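Local coordinates for Lmo2051 protein (Listeria monocytogenes, PDB 3I18) that probably hydrolyses proteins in an ATP-dependent way as a membrane serine protease of the S16 family, this chain being its PDZ domain, at residues G8-S13 and G27-E32; D22-G27 and I59-G64; K51-T56 and G81-G86; M12-D17 and I85-V90. All coordinates share one frame; numbering follows the deposited sequence.

Interaction 1 of 4, residues G8-S13 and G27-E32. Unlike the reference sequence in segment 8-13: Met12 (reference Leu).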
loop_
_atom_site.group_PDB
_atom_site.type_symbol
_atom_site.label_atom_id
_atom_site.label_comp_id
_atom_site.label_asym_id
_atom_site.label_seq_id
_atom_site.Cartn_x
_atom_site.Cartn_y
_atom_site.Cartn_z
ATOM N N GLY A 8 6.680 2.612 8.509
ATOM C CA GLY A 8 5.987 2.058 7.359
ATOM C C GLY A 8 5.883 3.071 6.233
ATOM O O GLY A 8 6.744 3.941 6.088
ATOM N N VAL A 9 4.828 2.967 5.432
ATOM C CA VAL A 9 4.633 3.888 4.318
ATOM C C VAL A 9 3.373 4.743 4.499
ATOM O O VAL A 9 2.314 4.232 4.854
ATOM C CB VAL A 9 4.549 3.111 2.974
ATOM C CG1 VAL A 9 3.361 2.157 2.984
ATOM C CG2 VAL A 9 4.433 4.084 1.818
ATOM N N TYR A 10 3.494 6.050 4.271
ATOM C CA TYR A 10 2.346 6.947 4.396
ATOM C C TYR A 10 1.689 7.147 3.037
ATOM O O TYR A 10 2.361 7.459 2.051
ATOM C CB TYR A 10 2.769 8.309 4.959
ATOM C CG TYR A 10 3.201 8.267 6.406
ATOM C CD1 TYR A 10 4.505 7.920 6.756
ATOM C CD2 TYR A 10 2.295 8.545 7.429
ATOM C CE1 TYR A 10 4.895 7.849 8.091
ATOM C CE2 TYR A 10 2.673 8.474 8.768
ATOM C CZ TYR A 10 3.970 8.126 9.089
ATOM O OH TYR A 10 4.343 8.042 10.412
ATOM N N VAL A 11 0.375 6.960 2.991
ATOM C CA VAL A 11 -0.389 7.114 1.757
ATOM C C VAL A 11 -0.589 8.599 1.459
ATOM O O VAL A 11 -0.963 9.369 2.341
ATOM C CB VAL A 11 -1.775 6.437 1.882
ATOM C CG1 VAL A 11 -2.582 6.649 0.610
ATOM C CG2 VAL A 11 -1.600 4.952 2.156
HETATM N N MSE A 12 -0.346 9.005 0.217
HETATM C CA MSE A 12 -0.498 10.409 -0.145
HETATM C C MSE A 12 -1.685 10.663 -1.050
HETATM O O MSE A 12 -2.201 11.778 -1.111
HETATM C CB MSE A 12 0.772 10.924 -0.820
HETATM C CG MSE A 12 0.661 12.353 -1.311
HETATM SE SE MSE A 12 2.369 13.078 -1.695
HETATM C CE MSE A 12 2.750 12.084 -3.311
ATOM N N SER A 13 -2.103 9.628 -1.766
ATOM C CA SER A 13 -3.240 9.722 -2.671
ATOM C C SER A 13 -3.752 8.320 -2.969
ATOM O O SER A 13 -2.972 7.371 -3.013
ATOM C CB SER A 13 -2.830 10.393 -3.980
ATOM O OG SER A 13 -3.894 10.359 -4.916
ATOM N N GLY A 27 -3.165 9.977 4.065
ATOM C CA GLY A 27 -2.687 10.210 5.414
ATOM C C GLY A 27 -2.499 8.936 6.217
ATOM O O GLY A 27 -1.775 8.930 7.211
ATOM N N ASP A 28 -3.145 7.855 5.794
ATOM C CA ASP A 28 -3.025 6.587 6.502
ATOM C C ASP A 28 -1.606 6.044 6.436
ATOM O O ASP A 28 -0.874 6.274 5.467
ATOM C CB ASP A 28 -3.989 5.545 5.920
ATOM C CG ASP A 28 -5.446 5.892 6.156
ATOM O OD1 ASP A 28 -5.728 6.832 6.927
ATOM O OD2 ASP A 28 -6.318 5.221 5.572
ATOM N N LEU A 29 -1.215 5.332 7.484
ATOM C CA LEU A 29 0.108 4.730 7.546
ATOM C C LEU A 29 -0.050 3.225 7.416
ATOM O O LEU A 29 -0.756 2.599 8.206
ATOM C CB LEU A 29 0.785 5.051 8.883
ATOM C CG LEU A 29 2.076 4.290 9.194
ATOM C CD1 LEU A 29 3.179 4.674 8.224
ATOM C CD2 LEU A 29 2.506 4.594 10.628
ATOM N N ILE A 30 0.598 2.649 6.411
ATOM C CA ILE A 30 0.539 1.203 6.207
ATOM C C ILE A 30 1.749 0.607 6.917
ATOM O O ILE A 30 2.889 0.961 6.613
ATOM C CB ILE A 30 0.594 0.842 4.715
ATOM C CG1 ILE A 30 -0.657 1.381 4.007
ATOM C CG2 ILE A 30 0.699 -0.662 4.559
ATOM C CD1 ILE A 30 -0.653 1.149 2.486
ATOM N N THR A 31 1.496 -0.296 7.861
ATOM C CA THR A 31 2.558 -0.910 8.648
ATOM C C THR A 31 2.951 -2.324 8.248
ATOM O O THR A 31 4.086 -2.735 8.469
ATOM C CB THR A 31 2.181 -0.911 10.145
ATOM O OG1 THR A 31 0.941 -1.609 10.329
ATOM C CG2 THR A 31 2.023 0.513 10.648
ATOM N N GLU A 32 2.022 -3.068 7.659
ATOM C CA GLU A 32 2.306 -4.432 7.237
ATOM C C GLU A 32 1.469 -4.801 6.025
ATOM O O GLU A 32 0.361 -4.296 5.836
ATOM C CB GLU A 32 2.028 -5.428 8.372
ATOM C CG GLU A 32 2.965 -5.304 9.569
ATOM C CD GLU A 32 2.875 -6.485 10.524
ATOM O OE1 GLU A 32 3.679 -6.532 11.481
ATOM O OE2 GLU A 32 2.012 -7.364 10.331
#
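Val9 and Ile30 show how an antiparallel pair settles its own polar groups: Val9 N donates to Ile30 O (3.0 Å), and Ile30 N returns a bond to Val9 O (2.8 Å). Toward the loop that leads into strand 29-33 the pattern repeats with other partners. Val11 N reaches Asp28 O at 2.9 Å in an almost straight bond, 175° at the hydrogen, while Gly27 N closes on Val11 O, also at 2.9 Å. Between these bonds sits the non-hydrogen-bonded pair Tyr10 and Leu29, whose backbone polar groups turn outward, to Val90 for Tyr10 and to Lys62 for Leu29. Side chains are satisfied too: Asp28 OD2 takes His25 N, OD1 takes His63 ND1, and Thr31 OG1 bonds Asn60 O. On the face carrying Tyr10 and Leu29, Leu29 CG is anti to the backbone N (chi1 170°), and CD1 comes down over the middle of the Tyr10 ring, 3.6 Å from its centroid, as a CH-pi contact. On the other face, Val9 CG1 lies alongside Ile30 CB (3.5 Å), and the Ile30 CD1 tip meets Val11 CG2. Phe44 of helix 41-49 covers Val9 and Ile30 there. The result is the antiparallel pairing of two neighbouring strands in the sheet of the PDZ fold.

Interaction 2 of 4, residues D22-G27 and I59-G64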
loop_
_atom_site.group_PDB
_atom_site.type_symbol
_atom_site.label_atom_id
_atom_site.label_comp_id
_atom_site.label_asym_id
_atom_site.label_seq_id
_atom_site.Cartn_x
_atom_site.Cartn_y
_atom_site.Cartn_z
ATOM N N ASP A 22 -12.039 2.062 -1.166
ATOM C CA ASP A 22 -13.078 1.642 -0.242
ATOM C C ASP A 22 -12.485 1.233 1.110
ATOM O O ASP A 22 -13.208 0.790 2.001
ATOM C CB ASP A 22 -13.865 0.480 -0.862
ATOM C CG ASP A 22 -15.369 0.687 -0.794
ATOM O OD1 ASP A 22 -15.827 1.838 -0.956
ATOM O OD2 ASP A 22 -16.094 -0.309 -0.598
ATOM N N VAL A 23 -11.172 1.403 1.260
ATOM C CA VAL A 23 -10.473 1.046 2.499
ATOM C C VAL A 23 -9.529 2.136 3.021
ATOM O O VAL A 23 -9.669 2.605 4.151
ATOM C CB VAL A 23 -9.616 -0.236 2.315
ATOM C CG1 VAL A 23 -8.821 -0.521 3.580
ATOM C CG2 VAL A 23 -10.495 -1.416 1.961
ATOM N N LEU A 24 -8.562 2.527 2.193
ATOM C CA LEU A 24 -7.564 3.521 2.582
ATOM C C LEU A 24 -7.955 4.968 2.308
ATOM O O LEU A 24 -8.845 5.251 1.505
ATOM C CB LEU A 24 -6.236 3.219 1.869
ATOM C CG LEU A 24 -5.610 1.839 2.102
ATOM C CD1 LEU A 24 -4.433 1.643 1.170
ATOM C CD2 LEU A 24 -5.182 1.713 3.562
ATOM N N HIS A 25 -7.275 5.880 2.996
ATOM C CA HIS A 25 -7.494 7.310 2.826
ATOM C C HIS A 25 -6.143 8.003 2.883
ATOM O O HIS A 25 -5.180 7.467 3.438
ATOM C CB HIS A 25 -8.406 7.868 3.927
ATOM C CG HIS A 25 -9.850 7.506 3.767
ATOM N ND1 HIS A 25 -10.407 6.379 4.335
ATOM C CD2 HIS A 25 -10.854 8.125 3.099
ATOM C CE1 HIS A 25 -11.690 6.321 4.023
ATOM N NE2 HIS A 25 -11.986 7.368 3.274
ATOM N N ALA A 26 -6.065 9.192 2.298
ATOM C CA ALA A 26 -4.822 9.948 2.299
ATOM C C ALA A 26 -4.429 10.228 3.742
ATOM O O ALA A 26 -5.261 10.647 4.549
ATOM C CB ALA A 26 -5.010 11.249 1.536
ATOM N N GLY A 27 -3.165 9.977 4.065
ATOM C CA GLY A 27 -2.687 10.210 5.414
ATOM C C GLY A 27 -2.499 8.936 6.217
ATOM O O GLY A 27 -1.775 8.930 7.211
ATOM N N ILE A 59 -3.790 -5.724 4.376
ATOM C CA ILE A 59 -3.148 -4.475 4.762
ATOM C C ILE A 59 -3.458 -4.055 6.193
ATOM O O ILE A 59 -4.626 -3.968 6.578
ATOM C CB ILE A 59 -3.577 -3.314 3.812
ATOM C CG1 ILE A 59 -3.180 -3.623 2.365
ATOM C CG2 ILE A 59 -2.918 -2.013 4.245
ATOM C CD1 ILE A 59 -1.684 -3.644 2.117
ATOM N N ASN A 60 -2.412 -3.829 6.990
ATOM C CA ASN A 60 -2.592 -3.347 8.359
ATOM C C ASN A 60 -2.202 -1.871 8.280
ATOM O O ASN A 60 -1.111 -1.535 7.814
ATOM C CB ASN A 60 -1.667 -4.065 9.362
ATOM C CG ASN A 60 -2.097 -5.495 9.654
ATOM O OD1 ASN A 60 -1.724 -6.423 8.945
ATOM N ND2 ASN A 60 -2.894 -5.673 10.704
ATOM N N TYR A 61 -3.095 -0.993 8.713
ATOM C CA TYR A 61 -2.831 0.441 8.641
ATOM C C TYR A 61 -3.517 1.182 9.774
ATOM O O TYR A 61 -4.440 0.666 10.394
ATOM C CB TYR A 61 -3.349 1.000 7.309
ATOM C CG TYR A 61 -4.854 0.881 7.140
ATOM C CD1 TYR A 61 -5.445 -0.330 6.783
ATOM C CD2 TYR A 61 -5.687 1.971 7.380
ATOM C CE1 TYR A 61 -6.833 -0.450 6.670
ATOM C CE2 TYR A 61 -7.070 1.858 7.273
ATOM C CZ TYR A 61 -7.634 0.649 6.919
ATOM O OH TYR A 61 -9.002 0.534 6.815
ATOM N N LYS A 62 -3.063 2.401 10.036
ATOM C CA LYS A 62 -3.661 3.214 11.079
ATOM C C LYS A 62 -4.423 4.339 10.404
ATOM O O LYS A 62 -3.887 5.022 9.531
ATOM C CB LYS A 62 -2.579 3.785 12.002
ATOM C CG LYS A 62 -1.507 4.556 11.266
ATOM C CD LYS A 62 -0.404 5.041 12.193
ATOM C CE LYS A 62 -0.893 6.114 13.147
ATOM N NZ LYS A 62 0.248 6.708 13.915
ATOM N N HIS A 63 -5.684 4.504 10.791
ATOM C CA HIS A 63 -6.536 5.555 10.246
ATOM C C HIS A 63 -6.913 6.475 11.397
ATOM O O HIS A 63 -7.679 6.093 12.282
ATOM C CB HIS A 63 -7.805 4.962 9.621
ATOM C CG HIS A 63 -8.701 5.987 8.993
ATOM N ND1 HIS A 63 -8.252 6.887 8.054
ATOM C CD2 HIS A 63 -10.015 6.255 9.177
ATOM C CE1 HIS A 63 -9.251 7.671 7.685
ATOM N NE2 HIS A 63 -10.330 7.309 8.351
ATOM N N GLY A 64 -6.358 7.683 11.389
ATOM C CA GLY A 64 -6.645 8.633 12.449
ATOM C C GLY A 64 -5.973 8.232 13.748
ATOM O O GLY A 64 -4.824 8.594 14.002
#
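His63 meets His25 with its imidazole held at one nitrogen: Asp28 OD1 hydrogen-bonds His63 ND1, while His63 CE1 lies 3.8 Å from His25 ND1. The same carboxylate takes the backbone N of His25 on OD2, so Asp28, the next residue after Gly27, ties both histidines together. Their planes are 28° apart and slid so far that the rings barely overlap, with centroids 5.0 Å apart. Deeper in, the contact turns apolar. Tyr61 places its CG between the backbone N and the carbonyl carbon (chi1 63°), and the ring presents one face to Leu24. CD2 of Leu24 sits over the centre of that face, 3.8 Å from the centroid, as a CH-pi contact, and this methyl of Leu24 also brushes Ile59 CG2. Val23 packs at the hydroxyl end of the ring, its CG1 3.4 Å from Tyr61 OH and 3.7 Å from Tyr61 CE1. Beyond it, Val23 also touches Ala70 of strand 66-76. The loop between strands 9-14 and 29-33 thus closes over strand 56-63 of the antiparallel PDZ sheet, with Leu24 and Ile59 joining the core of the domain.

Interaction 3 of 4, residues K51-T56 and G81-G86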
loop_
_atom_site.group_PDB
_atom_site.type_symbol
_atom_site.label_atom_id
_atom_site.label_comp_id
_atom_site.label_asym_id
_atom_site.label_seq_id
_atom_site.Cartn_x
_atom_site.Cartn_y
_atom_site.Cartn_z
ATOM N N LYS A 51 3.448 -9.891 -7.021
ATOM C CA LYS A 51 2.117 -10.481 -7.060
ATOM C C LYS A 51 1.496 -10.305 -8.441
ATOM O O LYS A 51 2.163 -9.858 -9.379
ATOM C CB LYS A 51 1.238 -9.838 -5.984
ATOM C CG LYS A 51 1.823 -9.991 -4.594
ATOM C CD LYS A 51 2.103 -11.462 -4.285
ATOM C CE LYS A 51 2.921 -11.619 -3.011
ATOM N NZ LYS A 51 2.949 -13.032 -2.511
ATOM N N LYS A 52 0.223 -10.661 -8.565
ATOM C CA LYS A 52 -0.482 -10.558 -9.840
ATOM C C LYS A 52 -1.728 -9.713 -9.693
ATOM O O LYS A 52 -2.315 -9.647 -8.611
ATOM C CB LYS A 52 -0.904 -11.946 -10.329
ATOM C CG LYS A 52 0.223 -12.941 -10.513
ATOM C CD LYS A 52 -0.265 -14.348 -10.198
ATOM C CE LYS A 52 -1.478 -14.735 -11.030
ATOM N NZ LYS A 52 -1.985 -16.092 -10.663
ATOM N N VAL A 53 -2.119 -9.056 -10.783
ATOM C CA VAL A 53 -3.331 -8.253 -10.791
ATOM C C VAL A 53 -4.429 -9.231 -10.387
ATOM O O VAL A 53 -4.430 -10.373 -10.838
ATOM C CB VAL A 53 -3.627 -7.704 -12.212
ATOM C CG1 VAL A 53 -4.995 -7.025 -12.244
ATOM C CG2 VAL A 53 -2.541 -6.721 -12.622
ATOM N N GLY A 54 -5.338 -8.809 -9.516
ATOM C CA GLY A 54 -6.402 -9.704 -9.096
ATOM C C GLY A 54 -6.123 -10.390 -7.774
ATOM O O GLY A 54 -7.037 -10.924 -7.142
ATOM N N ASP A 55 -4.859 -10.398 -7.360
ATOM C CA ASP A 55 -4.486 -11.010 -6.084
ATOM C C ASP A 55 -5.027 -10.142 -4.964
ATOM O O ASP A 55 -5.386 -8.988 -5.177
ATOM C CB ASP A 55 -2.964 -11.105 -5.936
ATOM C CG ASP A 55 -2.368 -12.273 -6.696
ATOM O OD1 ASP A 55 -3.133 -13.072 -7.283
ATOM O OD2 ASP A 55 -1.125 -12.392 -6.703
ATOM N N THR A 56 -5.070 -10.708 -3.767
ATOM C CA THR A 56 -5.567 -10.003 -2.602
ATOM C C THR A 56 -4.432 -9.832 -1.602
ATOM O O THR A 56 -3.702 -10.784 -1.320
ATOM C CB THR A 56 -6.698 -10.802 -1.925
ATOM O OG1 THR A 56 -7.804 -10.921 -2.828
ATOM C CG2 THR A 56 -7.145 -10.115 -0.651
ATOM N N GLY A 81 0.610 -3.494 -17.221
ATOM C CA GLY A 81 0.018 -4.519 -16.377
ATOM C C GLY A 81 0.636 -4.699 -15.001
ATOM O O GLY A 81 0.381 -5.703 -14.332
ATOM N N THR A 82 1.441 -3.735 -14.572
ATOM C CA THR A 82 2.085 -3.813 -13.260
ATOM C C THR A 82 1.015 -3.810 -12.173
ATOM O O THR A 82 0.138 -2.962 -12.175
ATOM C CB THR A 82 3.018 -2.617 -13.041
ATOM O OG1 THR A 82 4.000 -2.574 -14.089
ATOM C CG2 THR A 82 3.718 -2.735 -11.699
ATOM N N PRO A 83 1.075 -4.765 -11.231
ATOM C CA PRO A 83 0.093 -4.858 -10.142
ATOM C C PRO A 83 0.298 -3.717 -9.154
ATOM O O PRO A 83 1.430 -3.291 -8.936
ATOM C CB PRO A 83 0.405 -6.218 -9.499
ATOM C CG PRO A 83 1.247 -6.945 -10.527
ATOM C CD PRO A 83 2.070 -5.841 -11.123
ATOM N N GLY A 84 -0.790 -3.229 -8.564
ATOM C CA GLY A 84 -0.690 -2.151 -7.602
ATOM C C GLY A 84 -1.945 -2.003 -6.759
ATOM O O GLY A 84 -3.007 -2.513 -7.113
ATOM N N ILE A 85 -1.818 -1.316 -5.629
ATOM C CA ILE A 85 -2.948 -1.078 -4.749
ATOM C C ILE A 85 -3.744 0.100 -5.307
ATOM O O ILE A 85 -4.966 0.176 -5.148
ATOM C CB ILE A 85 -2.464 -0.735 -3.323
ATOM C CG1 ILE A 85 -1.691 -1.914 -2.749
ATOM C CG2 ILE A 85 -3.659 -0.384 -2.422
ATOM C CD1 ILE A 85 -1.021 -1.615 -1.414
ATOM N N GLY A 86 -3.034 1.011 -5.964
ATOM C CA GLY A 86 -3.661 2.180 -6.558
ATOM C C GLY A 86 -3.481 3.413 -5.700
ATOM O O GLY A 86 -4.416 4.194 -5.534
#
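Pro83 and Val53 bury the most surface where a type II beta turn, Lys52 to Asp55, leans against the start of the last strand of the PDZ domain. The contact thereby joins the loop between helix 41-49 and strand 56-63 to the beginning of strand 83-89. The proline ring does most of the work: Pro83 CG comes to 3.3 Å from Lys51 O, and it also lies 4.1 Å from Lys52 CA, so that the ring rests on backbone more than on side chains. Lys51, third in buried area, contributes mainly its carbonyl, while its own chain leads away and ends in a weak hydrogen bond to Tyr47 OH. Val53 reaches across with one branch. Val53 CG2, anti to the carbonyl carbon and beside the backbone N, lies 3.5 Å from Gly81 O and 4.3 Å from Pro83 CB. No hydrogen bond joins the two segments. Within the turn, Asp55 N closes on Lys52 O at 2.9 Å, and Gly54 takes the positive phi (98°) that this turn type needs at its third residue. The backbone of Gly54 and Asp55 is tied in addition to Leu74 of strand 66-76. Asp55 OD2 returns to accept Lys52 N at 2.9 Å, met from above the carboxylate plane, 64° out of it.

Interaction 4 of 4, residues M12-D17 and I85-V90. Unlike the reference sequence in segment 12-17: Met12 (reference Leu).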
loop_
_atom_site.group_PDB
_atom_site.type_symbol
_atom_site.label_atom_id
_atom_site.label_comp_id
_atom_site.label_asym_id
_atom_site.label_seq_id
_atom_site.Cartn_x
_atom_site.Cartn_y
_atom_site.Cartn_z
HETATM N N MSE A 12 -0.346 9.005 0.217
HETATM C CA MSE A 12 -0.498 10.409 -0.145
HETATM C C MSE A 12 -1.685 10.663 -1.050
HETATM O O MSE A 12 -2.201 11.778 -1.111
HETATM C CB MSE A 12 0.772 10.924 -0.820
HETATM C CG MSE A 12 0.661 12.353 -1.311
HETATM SE SE MSE A 12 2.369 13.078 -1.695
HETATM C CE MSE A 12 2.750 12.084 -3.311
ATOM N N SER A 13 -2.103 9.628 -1.766
ATOM C CA SER A 13 -3.240 9.722 -2.671
ATOM C C SER A 13 -3.752 8.320 -2.969
ATOM O O SER A 13 -2.972 7.371 -3.013
ATOM C CB SER A 13 -2.830 10.393 -3.980
ATOM O OG SER A 13 -3.894 10.359 -4.916
ATOM N N VAL A 14 -5.060 8.204 -3.178
ATOM C CA VAL A 14 -5.691 6.926 -3.475
ATOM C C VAL A 14 -6.599 7.094 -4.691
ATOM O O VAL A 14 -7.409 8.021 -4.731
ATOM C CB VAL A 14 -6.556 6.441 -2.280
ATOM C CG1 VAL A 14 -7.098 5.052 -2.556
ATOM C CG2 VAL A 14 -5.726 6.446 -0.989
ATOM N N LYS A 15 -6.457 6.232 -5.697
ATOM C CA LYS A 15 -7.326 6.320 -6.876
ATOM C C LYS A 15 -8.761 6.137 -6.392
ATOM O O LYS A 15 -9.050 5.200 -5.656
ATOM C CB LYS A 15 -6.999 5.210 -7.875
ATOM C CG LYS A 15 -5.818 5.480 -8.787
ATOM C CD LYS A 15 -5.504 4.235 -9.602
ATOM C CE LYS A 15 -4.559 4.538 -10.741
ATOM N NZ LYS A 15 -5.241 5.341 -11.791
ATOM N N ASP A 16 -9.663 7.011 -6.827
ATOM C CA ASP A 16 -11.059 6.946 -6.398
ATOM C C ASP A 16 -11.922 5.891 -7.083
ATOM O O ASP A 16 -13.091 5.727 -6.734
ATOM C CB ASP A 16 -11.723 8.312 -6.579
ATOM C CG ASP A 16 -11.577 8.845 -7.987
ATOM O OD1 ASP A 16 -11.734 8.055 -8.947
ATOM O OD2 ASP A 16 -11.315 10.058 -8.141
ATOM N N ASP A 17 -11.360 5.176 -8.048
ATOM C CA ASP A 17 -12.122 4.158 -8.767
ATOM C C ASP A 17 -11.527 2.759 -8.651
ATOM O O ASP A 17 -11.719 1.919 -9.531
ATOM C CB ASP A 17 -12.235 4.553 -10.240
ATOM C CG ASP A 17 -10.885 4.837 -10.869
ATOM O OD1 ASP A 17 -10.847 5.149 -12.080
ATOM O OD2 ASP A 17 -9.864 4.751 -10.148
ATOM N N ILE A 85 -1.818 -1.316 -5.629
ATOM C CA ILE A 85 -2.948 -1.078 -4.749
ATOM C C ILE A 85 -3.744 0.100 -5.307
ATOM O O ILE A 85 -4.966 0.176 -5.148
ATOM C CB ILE A 85 -2.464 -0.735 -3.323
ATOM C CG1 ILE A 85 -1.691 -1.914 -2.749
ATOM C CG2 ILE A 85 -3.659 -0.384 -2.422
ATOM C CD1 ILE A 85 -1.021 -1.615 -1.414
ATOM N N GLY A 86 -3.034 1.011 -5.964
ATOM C CA GLY A 86 -3.661 2.180 -6.558
ATOM C C GLY A 86 -3.481 3.413 -5.700
ATOM O O GLY A 86 -4.416 4.194 -5.534
ATOM N N ILE A 87 -2.272 3.597 -5.171
ATOM C CA ILE A 87 -1.965 4.728 -4.303
ATOM C C ILE A 87 -0.588 5.331 -4.579
ATOM O O ILE A 87 0.272 4.694 -5.193
ATOM C CB ILE A 87 -1.967 4.284 -2.824
ATOM C CG1 ILE A 87 -0.959 3.143 -2.632
ATOM C CG2 ILE A 87 -3.357 3.834 -2.404
ATOM C CD1 ILE A 87 -0.898 2.575 -1.215
ATOM N N THR A 88 -0.382 6.570 -4.139
ATOM C CA THR A 88 0.926 7.199 -4.264
ATOM C C THR A 88 1.403 7.299 -2.819
ATOM O O THR A 88 0.588 7.376 -1.891
ATOM C CB THR A 88 0.871 8.615 -4.904
ATOM O OG1 THR A 88 -0.005 9.461 -4.151
ATOM C CG2 THR A 88 0.381 8.531 -6.345
ATOM N N LEU A 89 2.716 7.282 -2.629
ATOM C CA LEU A 89 3.313 7.331 -1.298
ATOM C C LEU A 89 4.132 8.597 -1.099
ATOM O O LEU A 89 4.650 9.168 -2.057
ATOM C CB LEU A 89 4.231 6.121 -1.108
ATOM C CG LEU A 89 3.698 4.774 -1.619
ATOM C CD1 LEU A 89 4.792 3.713 -1.548
ATOM C CD2 LEU A 89 2.492 4.367 -0.807
ATOM N N VAL A 90 4.267 9.025 0.152
ATOM C CA VAL A 90 5.039 10.227 0.449
ATOM C C VAL A 90 6.492 10.090 -0.011
ATOM O O VAL A 90 7.141 11.080 -0.351
ATOM C CB VAL A 90 4.996 10.551 1.958
ATOM C CG1 VAL A 90 5.966 11.677 2.282
ATOM C CG2 VAL A 90 3.581 10.953 2.352
#
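Met12 N stands off the plane of the Thr88 carbonyl, tilted 31° from it and 2.8 Å from Thr88 O, and Thr88 N comes to Ser13 O at 2.9 Å with a similar tilt. Lys15 N, in contrast, meets Gly86 O nearly along the C=O axis, at 2.9 Å. Met12 and Ser13 both stand opposite Thr88, which makes a classic beta bulge. Ser13 O is further approached by Ile87 CA, only 3.1 Å away, in a bent CH···O contact. Ser13 and Thr88 share one face of the sheet. Thr88 turns OG1 between its backbone N and carbonyl carbon (chi1 57°), which brings Thr88 OG1 against Ser13 CB at a tight 3.0 Å. The same OG1 of Thr88 lies 3.2 Å from Ser13 N, at too poor an angle for a hydrogen bond. The selenomethionine at Met12, where the reference sequence has leucine, bends at its third torsion and carries Met12 CE to 3.7 Å from Leu89 O, while its CB packs on Val90 CG2. On the other face, Val14 CG2 and Ile87 CG2 lie side by side, 3.8 Å apart. Gly86, at a positive phi, and Ile87 form a G1 beta bulge opposite His100 of the purification tag, which makes backbone hydrogen bonds with Ile85, Gly86 and Ile87. The Gly-Ile-Gly-Ile run ending at Ile87 resembles the GLGF carboxylate-binding loop, and Ile85 touches Phe44 and Ile48 of helix 41-49. Although the tag is no natural ligand, this is consistent with the peptide groove of PDZ domains.

How the interactions relate
Interactions 1 and 4 share strand 9-14 and use its two edges, one toward 29-33 and the other toward 83-89; each rests on backbone hydrogen bonds, though interaction 1 is the more buried and interaction 4 the one that holds bulges. Interaction 2, partly buried, relies instead on side chains, grading from imidazoles at the surface to aliphatic groups inside. Ile85, common to the segments of interactions 3 and 4, packs on Leu24 and Ile59 in the core without taking part in either contact. Interaction 3 is a small surface contact on the opposite side of the chain's centre from interactions 1 and 2, without hydrogen bonds between its segments. Thr31 N and Asn60 O tie interaction 1 to interaction 2.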